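Elongation factor 1-gamma 1 (Saccharomyces cerevisiae, PDB 1NHY) is a subunit of the elongation factor 1 complex, which it probably anchors to other cellular components, here represented by its N-terminal glutathione S-transferase-like domain. Local coordinates at residues M1-L6 with L24-K29; F10-W15 with F169-E174; R98-A103 with S159-V164. One frame throughout, in Å; residues are numbered along the deposited sequence.

In the fold
From the N terminus, strand 5-7 leads through helix 12-24 to strand 29-31, and interaction 1 closes this short loop by pairing the two strands. The start of that helix lies inside the loop yet reaches far ahead to helix 160-175 in interaction 2, so these two contacts cross along the chain. Interaction 2 ties the thioredoxin-like N-terminal domain to the helical C-terminal domain. Nested within the long loop it closes is interaction 3, where helix 90-107 meets the start of helix 160-175. Interactions 2 and 3 thus share one helix, their centres about 14 Å apart, whereas interactions 1 and 3 follow in series.

Interaction 1: M1-L6 with L24-K29; sequences MSQGTL and LKLDVK
Thr5 and Lys29 form a parallel beta bridge with their CA atoms 4.4 Å apart: Lys29 N donates to Gly4 O at 2.8 Å, and Leu6 N donates in turn to Lys29 O. The side chains of the pair lie on the same face of the sheet and run alongside each other, Thr5 OG1 3.7 Å from Lys29 CB, before the extended lysine carries its ammonium group away from residues 1-6. On the other side of Lys29 CB, the selenium of Met1, a poorly ordered selenomethionine, comes within 3.8 Å. This pairing joins the two strands of the beta-alpha-beta unit that opens the thioredoxin-like domain of the GST fold; helix 12-24 makes the crossover, and its Val21 touches Leu6, Leu26 and Val28. Ahead of the strands, Asp27 fastens the N-terminal turn. A chi1 of -163° swings the carboxylate of Asp27 toward residues 1 and 2: Asp27 OD1 takes the terminal Met1 N at 2.9 Å in a salt bridge, on the syn side, while Ser2 OG reaches OD2 by a weak bond. Gln3 runs extended, slantwise across Asp27, its CG 3.7 Å from Asp27 CB and its amide plane 72° from the carboxylate, and Gln3 OE1 receives Asp27 N on a lone pair at 3.2 Å. Cutting Gln3 back to an alanine is likely to leave Asp27 N without this acceptor and to open a gap beside Asp27 CB. Val28 CG2 packs on Gln3 CB at 3.9 Å, and Leu73 of helix 63-73 also touches the glutamine.

Interaction 2: F10-W15 with F169-E174; sequences FRIRTW and FTRYFE. With SO4 (sulfate ion), chain B.
Thr170 meets the other domain through its methyl: CG2 lies 3.8 Å from Ile12 CD1 and 3.9 Å from Trp15 CH2, so it sits against both residues on the first turn of helix 12-24. Its hydroxyl is engaged within the C-terminal domain, where OG1 bonds with Tyr205 OH and Ala166 O. Ile12 CD1 in turn rests on one face of the Trp15 indole, offset toward the rim, which makes isoleucine and indole a single apolar surface. Next along the helix, Arg171 bends at chi2 (-66°) and again at chi3, and these bends bring its guanidinium up to Ile12 and Trp15. Ile12 CG1 lies over one face of that group, 3.3 Å from Arg171 NH2, while Trp15 CZ2 is at its edge, 3.7 Å from the same nitrogen; ring and guanidinium planes are 64° apart. A sulfate, probably from the crystallisation liquor, shares that face with Ile12, its O4 nearest to Arg171 NH1. The sulfate O1 receives a weak bond from Ile12 N at 3.3 Å, at the start of the helix. A turn further on, Glu174 OE1 stands 3.5 Å from Arg171 NE, well out of the guanidinium plane, and adds charge attraction alone. The sulfate lies at the cleft between the thioredoxin-like and helical domains, beside the start of the first helix; in catalytic glutathione S-transferases this interdomain cleft holds the active site.

Interaction 3: R98-A103 with S159-V164; sequences RWQSLA and SLADLV
Gln100 carries most of this contact, in which helix 90-107 and the start of helix 160-175 run side by side in the all-helical C-terminal domain of the GST fold. The two short axes approach to 8.3 Å with their N-to-C directions only 14° apart, and CA of Gln100 comes within 4.5 Å of CA of Ala161. The close-packed part is where the glutamine crosses to the other helix. Its chain leaves CA opposite the backbone N (chi1 -159°) and bends at chi2, which lays the amide across the side chains of Leu160 and Val164 at about a right angle to each. Gln100 OE1 turns to Leu160 CD1, while NE2 faces the branched Val164 and donates to Leu160 O at 3.3 Å. That oxygen lies in the amide plane of Gln100, but the donor comes from 52° out of the carbonyl plane; Val164 N holds the same oxygen from the opposite face, as the helix bond. Packing is looser beside the glutamine. Trp99 brings only its CB to Ala161 CB, at 4.0 Å, and sends its indole away to Ile142 and Phe143 of helix 126-147. Ala103 packs instead on Ala165 and Ile168, further along helix 160-175; the exposed Arg98 marks the solvent side. Ser159 is the N-cap of helix 160-175, and Asp162 supplies the side-chain-to-N-cap half of a capping box. Asp162 OD1 bonds Leu153 N and Trp191 NE1, while Asp162 OD2 accepts Ser159 N on its anti lone pair at 2.7 Å and Ser159 OG from above the carboxylate plane.

Interaction 1: M1-L6 with L24-K29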
loop_
_atom_site.group_PDB
_atom_site.type_symbol
_atom_site.label_atom_id
_atom_site.label_comp_id
_atom_site.label_asym_id
_atom_site.label_seq_id
_atom_site.Cartn_x
_atom_site.Cartn_y
_atom_site.Cartn_z
HETATM N N MSE A 1 24.444 -1.793 7.602
HETATM C CA MSE A 1 23.218 -2.650 7.518
HETATM C C MSE A 1 22.914 -3.241 8.888
HETATM O O MSE A 1 22.228 -4.258 8.996
HETATM C CB MSE A 1 23.436 -3.798 6.517
HETATM C CG MSE A 1 24.014 -3.356 5.177
HETATM SE SE MSE A 1 23.034 -1.831 4.425
HETATM C CE MSE A 1 24.211 -0.393 5.040
ATOM N N SER A 2 23.428 -2.587 9.927
ATOM C CA SER A 2 23.268 -3.033 11.308
ATOM C C SER A 2 21.850 -3.341 11.763
ATOM O O SER A 2 21.622 -4.277 12.530
ATOM C CB SER A 2 23.857 -1.988 12.251
ATOM O OG SER A 2 23.091 -0.797 12.228
ATOM N N GLN A 3 20.898 -2.549 11.296
ATOM C CA GLN A 3 19.513 -2.720 11.692
ATOM C C GLN A 3 18.733 -3.850 11.048
ATOM O O GLN A 3 17.559 -4.052 11.363
ATOM C CB GLN A 3 18.769 -1.419 11.491
ATOM C CG GLN A 3 19.194 -0.374 12.471
ATOM C CD GLN A 3 18.113 0.637 12.700
ATOM O OE1 GLN A 3 17.732 1.368 11.784
ATOM N NE2 GLN A 3 17.589 0.682 13.927
ATOM N N GLY A 4 19.370 -4.589 10.144
ATOM C CA GLY A 4 18.677 -5.694 9.519
ATOM C C GLY A 4 18.532 -5.622 8.020
ATOM O O GLY A 4 18.916 -4.649 7.385
ATOM N N THR A 5 17.948 -6.669 7.461
ATOM C CA THR A 5 17.754 -6.764 6.031
ATOM C C THR A 5 16.295 -6.968 5.637
ATOM O O THR A 5 15.558 -7.714 6.274
ATOM C CB THR A 5 18.572 -7.918 5.481
ATOM O OG1 THR A 5 19.952 -7.703 5.805
ATOM C CG2 THR A 5 18.403 -8.031 3.973
ATOM N N LEU A 6 15.881 -6.310 4.565
ATOM C CA LEU A 6 14.518 -6.439 4.107
ATOM C C LEU A 6 14.452 -7.084 2.733
ATOM O O LEU A 6 14.633 -6.413 1.728
ATOM C CB LEU A 6 13.867 -5.057 4.067
ATOM C CG LEU A 6 12.565 -4.890 3.268
ATOM C CD1 LEU A 6 11.488 -5.851 3.769
ATOM C CD2 LEU A 6 12.103 -3.441 3.377
ATOM N N LEU A 24 12.691 6.943 6.106
ATOM C CA LEU A 24 13.051 7.011 7.512
ATOM C C LEU A 24 14.552 6.873 7.683
ATOM O O LEU A 24 15.078 6.986 8.789
ATOM C CB LEU A 24 12.331 5.928 8.304
ATOM C CG LEU A 24 10.817 6.109 8.437
ATOM C CD1 LEU A 24 10.334 5.089 9.449
ATOM C CD2 LEU A 24 10.448 7.524 8.889
ATOM N N LYS A 25 15.241 6.653 6.567
ATOM C CA LYS A 25 16.683 6.488 6.569
ATOM C C LYS A 25 17.084 5.345 7.495
ATOM O O LYS A 25 18.100 5.417 8.185
ATOM C CB LYS A 25 17.378 7.778 7.014
ATOM C CG LYS A 25 17.350 8.913 5.997
ATOM C CD LYS A 25 18.643 9.728 6.095
ATOM C CE LYS A 25 18.670 10.962 5.178
ATOM N NZ LYS A 25 20.028 11.639 5.186
ATOM N N LEU A 26 16.272 4.296 7.519
ATOM C CA LEU A 26 16.570 3.153 8.361
ATOM C C LEU A 26 17.852 2.503 7.855
ATOM O O LEU A 26 18.114 2.480 6.650
ATOM C CB LEU A 26 15.416 2.153 8.318
ATOM C CG LEU A 26 14.130 2.681 8.946
ATOM C CD1 LEU A 26 12.997 1.689 8.726
ATOM C CD2 LEU A 26 14.359 2.914 10.429
ATOM N N ASP A 27 18.649 1.987 8.779
ATOM C CA ASP A 27 19.892 1.337 8.423
ATOM C C ASP A 27 19.604 -0.104 8.028
ATOM O O ASP A 27 20.314 -1.040 8.410
ATOM C CB ASP A 27 20.826 1.351 9.611
ATOM C CG ASP A 27 22.263 1.077 9.220
ATOM O OD1 ASP A 27 22.507 0.260 8.287
ATOM O OD2 ASP A 27 23.152 1.684 9.861
ATOM N N VAL A 28 18.552 -0.273 7.249
ATOM C CA VAL A 28 18.140 -1.590 6.822
ATOM C C VAL A 28 18.507 -1.840 5.367
ATOM O O VAL A 28 18.274 -0.990 4.503
ATOM C CB VAL A 28 16.625 -1.741 7.013
ATOM C CG1 VAL A 28 16.181 -3.129 6.616
ATOM C CG2 VAL A 28 16.277 -1.432 8.456
ATOM N N LYS A 29 19.084 -3.010 5.108
ATOM C CA LYS A 29 19.480 -3.422 3.768
ATOM C C LYS A 29 18.287 -3.922 2.983
ATOM O O LYS A 29 17.567 -4.806 3.443
ATOM C CB LYS A 29 20.491 -4.552 3.862
ATOM C CG LYS A 29 20.732 -5.294 2.546
ATOM C CD LYS A 29 21.758 -6.408 2.753
ATOM C CE LYS A 29 22.226 -6.999 1.429
ATOM N NZ LYS A 29 23.098 -8.210 1.613
#

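Interaction 2: F10-W15 with F169-E174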
loop_
_atom_site.group_PDB
_atom_site.type_symbol
_atom_site.label_atom_id
_atom_site.label_comp_id
_atom_site.label_asym_id
_atom_site.label_seq_id
_atom_site.Cartn_x
_atom_site.Cartn_y
_atom_site.Cartn_z
ATOM N N PHE A 10 9.755 -6.184 -6.232
ATOM C CA PHE A 10 8.959 -5.022 -6.575
ATOM C C PHE A 10 7.502 -5.385 -6.858
ATOM O O PHE A 10 7.067 -5.489 -8.000
ATOM C CB PHE A 10 9.596 -4.303 -7.758
ATOM C CG PHE A 10 10.873 -3.580 -7.412
ATOM C CD1 PHE A 10 10.877 -2.200 -7.223
ATOM C CD2 PHE A 10 12.075 -4.277 -7.271
ATOM C CE1 PHE A 10 12.060 -1.516 -6.903
ATOM C CE2 PHE A 10 13.266 -3.609 -6.950
ATOM C CZ PHE A 10 13.257 -2.225 -6.767
ATOM N N ARG A 11 6.772 -5.619 -5.776
ATOM C CA ARG A 11 5.354 -5.940 -5.822
ATOM C C ARG A 11 4.754 -4.855 -4.953
ATOM O O ARG A 11 5.401 -4.380 -4.017
ATOM C CB ARG A 11 5.077 -7.313 -5.205
ATOM C CG ARG A 11 4.539 -8.333 -6.200
ATOM C CD ARG A 11 4.420 -9.728 -5.588
ATOM N NE ARG A 11 4.325 -10.763 -6.622
ATOM C CZ ARG A 11 4.551 -12.061 -6.414
ATOM N NH1 ARG A 11 4.888 -12.513 -5.206
ATOM N NH2 ARG A 11 4.459 -12.910 -7.426
ATOM N N ILE A 12 3.534 -4.451 -5.262
ATOM C CA ILE A 12 2.897 -3.406 -4.486
ATOM C C ILE A 12 3.089 -3.554 -2.966
ATOM O O ILE A 12 3.430 -2.577 -2.279
ATOM C CB ILE A 12 1.403 -3.339 -4.822
ATOM C CG1 ILE A 12 1.227 -2.669 -6.172
ATOM C CG2 ILE A 12 0.655 -2.510 -3.795
ATOM C CD1 ILE A 12 1.614 -1.204 -6.153
ATOM N N ARG A 13 2.893 -4.766 -2.439
ATOM C CA ARG A 13 3.037 -4.992 -1.000
ATOM C C ARG A 13 4.440 -4.677 -0.481
ATOM O O ARG A 13 4.673 -4.622 0.723
ATOM C CB ARG A 13 2.664 -6.435 -0.641
ATOM C CG ARG A 13 3.585 -7.474 -1.211
ATOM C CD ARG A 13 3.096 -8.879 -0.911
ATOM N NE ARG A 13 3.744 -9.832 -1.812
ATOM C CZ ARG A 13 3.524 -11.148 -1.826
ATOM N NH1 ARG A 13 2.657 -11.696 -0.976
ATOM N NH2 ARG A 13 4.178 -11.921 -2.691
ATOM N N THR A 14 5.373 -4.449 -1.395
ATOM C CA THR A 14 6.735 -4.145 -1.012
ATOM C C THR A 14 7.043 -2.663 -1.068
ATOM O O THR A 14 7.988 -2.187 -0.454
ATOM C CB THR A 14 7.708 -4.856 -1.923
ATOM O OG1 THR A 14 7.730 -6.244 -1.585
ATOM C CG2 THR A 14 9.090 -4.269 -1.778
ATOM N N TRP A 15 6.234 -1.930 -1.803
ATOM C CA TRP A 15 6.472 -0.514 -1.953
ATOM C C TRP A 15 6.650 0.252 -0.649
ATOM O O TRP A 15 7.713 0.832 -0.413
ATOM C CB TRP A 15 5.354 0.093 -2.795
ATOM C CG TRP A 15 5.362 -0.380 -4.232
ATOM C CD1 TRP A 15 5.970 -1.503 -4.739
ATOM C CD2 TRP A 15 4.699 0.238 -5.333
ATOM N NE1 TRP A 15 5.720 -1.617 -6.084
ATOM C CE2 TRP A 15 4.941 -0.561 -6.474
ATOM C CE3 TRP A 15 3.915 1.394 -5.467
ATOM C CZ2 TRP A 15 4.429 -0.240 -7.726
ATOM C CZ3 TRP A 15 3.401 1.712 -6.716
ATOM C CH2 TRP A 15 3.661 0.899 -7.828
ATOM N N PHE A 169 -4.743 1.467 -3.918
ATOM C CA PHE A 169 -5.411 2.155 -5.008
ATOM C C PHE A 169 -4.667 2.024 -6.332
ATOM O O PHE A 169 -5.284 1.912 -7.388
ATOM C CB PHE A 169 -5.568 3.618 -4.649
ATOM C CG PHE A 169 -6.931 3.964 -4.159
ATOM C CD1 PHE A 169 -7.997 3.991 -5.043
ATOM C CD2 PHE A 169 -7.159 4.278 -2.816
ATOM C CE1 PHE A 169 -9.286 4.335 -4.607
ATOM C CE2 PHE A 169 -8.446 4.623 -2.370
ATOM C CZ PHE A 169 -9.511 4.649 -3.270
ATOM N N THR A 170 -3.340 2.028 -6.277
ATOM C CA THR A 170 -2.524 1.899 -7.478
ATOM C C THR A 170 -3.131 1.023 -8.593
ATOM O O THR A 170 -3.687 1.557 -9.555
ATOM C CB THR A 170 -1.145 1.409 -7.075
ATOM O OG1 THR A 170 -0.603 2.345 -6.134
ATOM C CG2 THR A 170 -0.229 1.317 -8.267
ATOM N N ARG A 171 -3.052 -0.300 -8.472
ATOM C CA ARG A 171 -3.613 -1.186 -9.499
ATOM C C ARG A 171 -4.987 -0.752 -10.040
ATOM O O ARG A 171 -5.302 -0.985 -11.205
ATOM C CB ARG A 171 -3.704 -2.613 -8.966
ATOM C CG ARG A 171 -2.364 -3.171 -8.503
ATOM C CD ARG A 171 -1.366 -3.350 -9.655
ATOM N NE ARG A 171 -0.045 -2.807 -9.334
ATOM C CZ ARG A 171 1.117 -3.393 -9.630
ATOM N NH1 ARG A 171 1.134 -4.562 -10.261
ATOM N NH2 ARG A 171 2.265 -2.808 -9.301
ATOM N N TYR A 172 -5.816 -0.140 -9.206
ATOM C CA TYR A 172 -7.114 0.323 -9.690
ATOM C C TYR A 172 -6.923 1.496 -10.668
ATOM O O TYR A 172 -7.587 1.572 -11.700
ATOM C CB TYR A 172 -7.991 0.762 -8.527
ATOM C CG TYR A 172 -8.654 -0.370 -7.798
ATOM C CD1 TYR A 172 -9.710 -1.073 -8.373
ATOM C CD2 TYR A 172 -8.252 -0.722 -6.512
ATOM C CE1 TYR A 172 -10.359 -2.100 -7.680
ATOM C CE2 TYR A 172 -8.890 -1.747 -5.812
ATOM C CZ TYR A 172 -9.942 -2.430 -6.401
ATOM O OH TYR A 172 -10.579 -3.422 -5.696
ATOM N N PHE A 173 -6.013 2.408 -10.344
ATOM C CA PHE A 173 -5.757 3.541 -11.217
ATOM C C PHE A 173 -5.091 3.095 -12.489
ATOM O O PHE A 173 -4.903 3.883 -13.396
ATOM C CB PHE A 173 -4.865 4.568 -10.535
ATOM C CG PHE A 173 -5.600 5.456 -9.603
ATOM C CD1 PHE A 173 -6.665 6.219 -10.056
ATOM C CD2 PHE A 173 -5.270 5.484 -8.257
ATOM C CE1 PHE A 173 -7.399 6.999 -9.187
ATOM C CE2 PHE A 173 -5.998 6.263 -7.368
ATOM C CZ PHE A 173 -7.072 7.023 -7.835
ATOM N N GLU A 174 -4.725 1.829 -12.566
ATOM C CA GLU A 174 -4.069 1.337 -13.762
ATOM C C GLU A 174 -4.974 0.499 -14.637
ATOM O O GLU A 174 -4.703 0.334 -15.822
ATOM C CB GLU A 174 -2.847 0.515 -13.382
ATOM C CG GLU A 174 -1.859 1.299 -12.581
ATOM C CD GLU A 174 -0.534 0.584 -12.435
ATOM O OE1 GLU A 174 -0.521 -0.560 -11.919
ATOM O OE2 GLU A 174 0.496 1.172 -12.839
HETATM S S SO4 B . 1.215 -6.911 -7.823
HETATM O O1 SO4 B . 1.453 -6.820 -6.370
HETATM O O2 SO4 B . 1.249 -8.328 -8.250
HETATM O O3 SO4 B . -0.107 -6.317 -8.168
HETATM O O4 SO4 B . 2.275 -6.165 -8.536
#

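Interaction 3: R98-A103 with S159-V164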
loop_
_atom_site.group_PDB
_atom_site.type_symbol
_atom_site.label_atom_id
_atom_site.label_comp_id
_atom_site.label_asym_id
_atom_site.label_seq_id
_atom_site.Cartn_x
_atom_site.Cartn_y
_atom_site.Cartn_z
ATOM N N ARG A 98 -8.228 2.463 11.365
ATOM C CA ARG A 98 -9.497 2.320 10.698
ATOM C C ARG A 98 -9.267 2.301 9.196
ATOM O O ARG A 98 -9.561 1.309 8.532
ATOM C CB ARG A 98 -10.415 3.462 11.078
ATOM C CG ARG A 98 -11.711 3.443 10.343
ATOM C CD ARG A 98 -12.613 4.503 10.892
ATOM N NE ARG A 98 -13.265 5.226 9.810
ATOM C CZ ARG A 98 -14.334 5.994 9.963
ATOM N NH1 ARG A 98 -14.887 6.137 11.181
ATOM N NH2 ARG A 98 -14.840 6.616 8.895
ATOM N N TRP A 99 -8.718 3.382 8.657
ATOM C CA TRP A 99 -8.478 3.420 7.226
ATOM C C TRP A 99 -7.480 2.378 6.814
ATOM O O TRP A 99 -7.625 1.739 5.764
ATOM C CB TRP A 99 -8.025 4.794 6.825
ATOM C CG TRP A 99 -9.139 5.736 7.024
ATOM C CD1 TRP A 99 -9.416 6.457 8.148
ATOM C CD2 TRP A 99 -10.156 6.052 6.072
ATOM N NE1 TRP A 99 -10.546 7.211 7.955
ATOM C CE2 TRP A 99 -11.023 6.981 6.688
ATOM C CE3 TRP A 99 -10.420 5.640 4.750
ATOM C CZ2 TRP A 99 -12.139 7.516 6.027
ATOM C CZ3 TRP A 99 -11.519 6.164 4.095
ATOM C CH2 TRP A 99 -12.370 7.095 4.735
ATOM N N GLN A 100 -6.472 2.196 7.659
ATOM C CA GLN A 100 -5.467 1.185 7.416
ATOM C C GLN A 100 -6.217 -0.097 7.071
ATOM O O GLN A 100 -5.780 -0.896 6.252
ATOM C CB GLN A 100 -4.652 0.962 8.676
ATOM C CG GLN A 100 -3.327 0.334 8.390
ATOM C CD GLN A 100 -2.394 1.320 7.770
ATOM O OE1 GLN A 100 -1.718 2.069 8.473
ATOM N NE2 GLN A 100 -2.364 1.361 6.442
ATOM N N SER A 101 -7.368 -0.276 7.695
ATOM C CA SER A 101 -8.179 -1.460 7.475
ATOM C C SER A 101 -9.120 -1.423 6.267
ATOM O O SER A 101 -9.190 -2.385 5.500
ATOM C CB SER A 101 -8.973 -1.755 8.742
ATOM O OG SER A 101 -9.878 -2.820 8.534
ATOM N N LEU A 102 -9.864 -0.328 6.114
ATOM C CA LEU A 102 -10.787 -0.162 4.987
ATOM C C LEU A 102 -10.083 -0.414 3.660
ATOM O O LEU A 102 -10.647 -0.987 2.726
ATOM C CB LEU A 102 -11.327 1.253 4.965
ATOM C CG LEU A 102 -12.466 1.506 5.927
ATOM C CD1 LEU A 102 -12.665 3.009 6.125
ATOM C CD2 LEU A 102 -13.708 0.839 5.364
ATOM N N ALA A 103 -8.840 0.046 3.587
ATOM C CA ALA A 103 -8.042 -0.104 2.397
ATOM C C ALA A 103 -7.538 -1.521 2.280
ATOM O O ALA A 103 -7.845 -2.233 1.324
ATOM C CB ALA A 103 -6.878 0.850 2.458
ATOM N N SER A 159 -0.288 9.717 6.994
ATOM C CA SER A 159 -0.128 8.671 7.998
ATOM C C SER A 159 0.080 7.319 7.346
ATOM O O SER A 159 -0.211 7.120 6.159
ATOM C CB SER A 159 -1.385 8.586 8.872
ATOM O OG SER A 159 -2.561 8.588 8.068
ATOM N N LEU A 160 0.566 6.379 8.135
ATOM C CA LEU A 160 0.767 5.039 7.641
ATOM C C LEU A 160 -0.472 4.629 6.835
ATOM O O LEU A 160 -0.357 3.871 5.866
ATOM C CB LEU A 160 0.952 4.082 8.802
ATOM C CG LEU A 160 1.835 2.863 8.546
ATOM C CD1 LEU A 160 1.241 1.718 9.329
ATOM C CD2 LEU A 160 1.926 2.505 7.062
ATOM N N ALA A 161 -1.653 5.125 7.225
ATOM C CA ALA A 161 -2.883 4.790 6.498
ATOM C C ALA A 161 -2.804 5.246 5.040
ATOM O O ALA A 161 -2.897 4.437 4.110
ATOM C CB ALA A 161 -4.078 5.422 7.158
ATOM N N ASP A 162 -2.636 6.546 4.841
ATOM C CA ASP A 162 -2.532 7.095 3.501
ATOM C C ASP A 162 -1.520 6.328 2.680
ATOM O O ASP A 162 -1.788 5.968 1.540
ATOM C CB ASP A 162 -2.109 8.538 3.592
ATOM C CG ASP A 162 -3.028 9.333 4.464
ATOM O OD1 ASP A 162 -4.169 9.551 4.025
ATOM O OD2 ASP A 162 -2.626 9.723 5.584
ATOM N N LEU A 163 -0.354 6.073 3.260
ATOM C CA LEU A 163 0.659 5.341 2.526
ATOM C C LEU A 163 0.122 4.038 1.979
ATOM O O LEU A 163 0.114 3.825 0.776
ATOM C CB LEU A 163 1.864 5.069 3.411
ATOM C CG LEU A 163 2.664 6.338 3.717
ATOM C CD1 LEU A 163 3.874 5.960 4.548
ATOM C CD2 LEU A 163 3.102 7.022 2.426
ATOM N N VAL A 164 -0.335 3.168 2.865
ATOM C CA VAL A 164 -0.863 1.889 2.435
ATOM C C VAL A 164 -2.034 2.047 1.496
ATOM O O VAL A 164 -2.014 1.540 0.378
ATOM C CB VAL A 164 -1.286 1.065 3.628
ATOM C CG1 VAL A 164 -2.133 -0.118 3.178
ATOM C CG2 VAL A 164 -0.040 0.600 4.362
#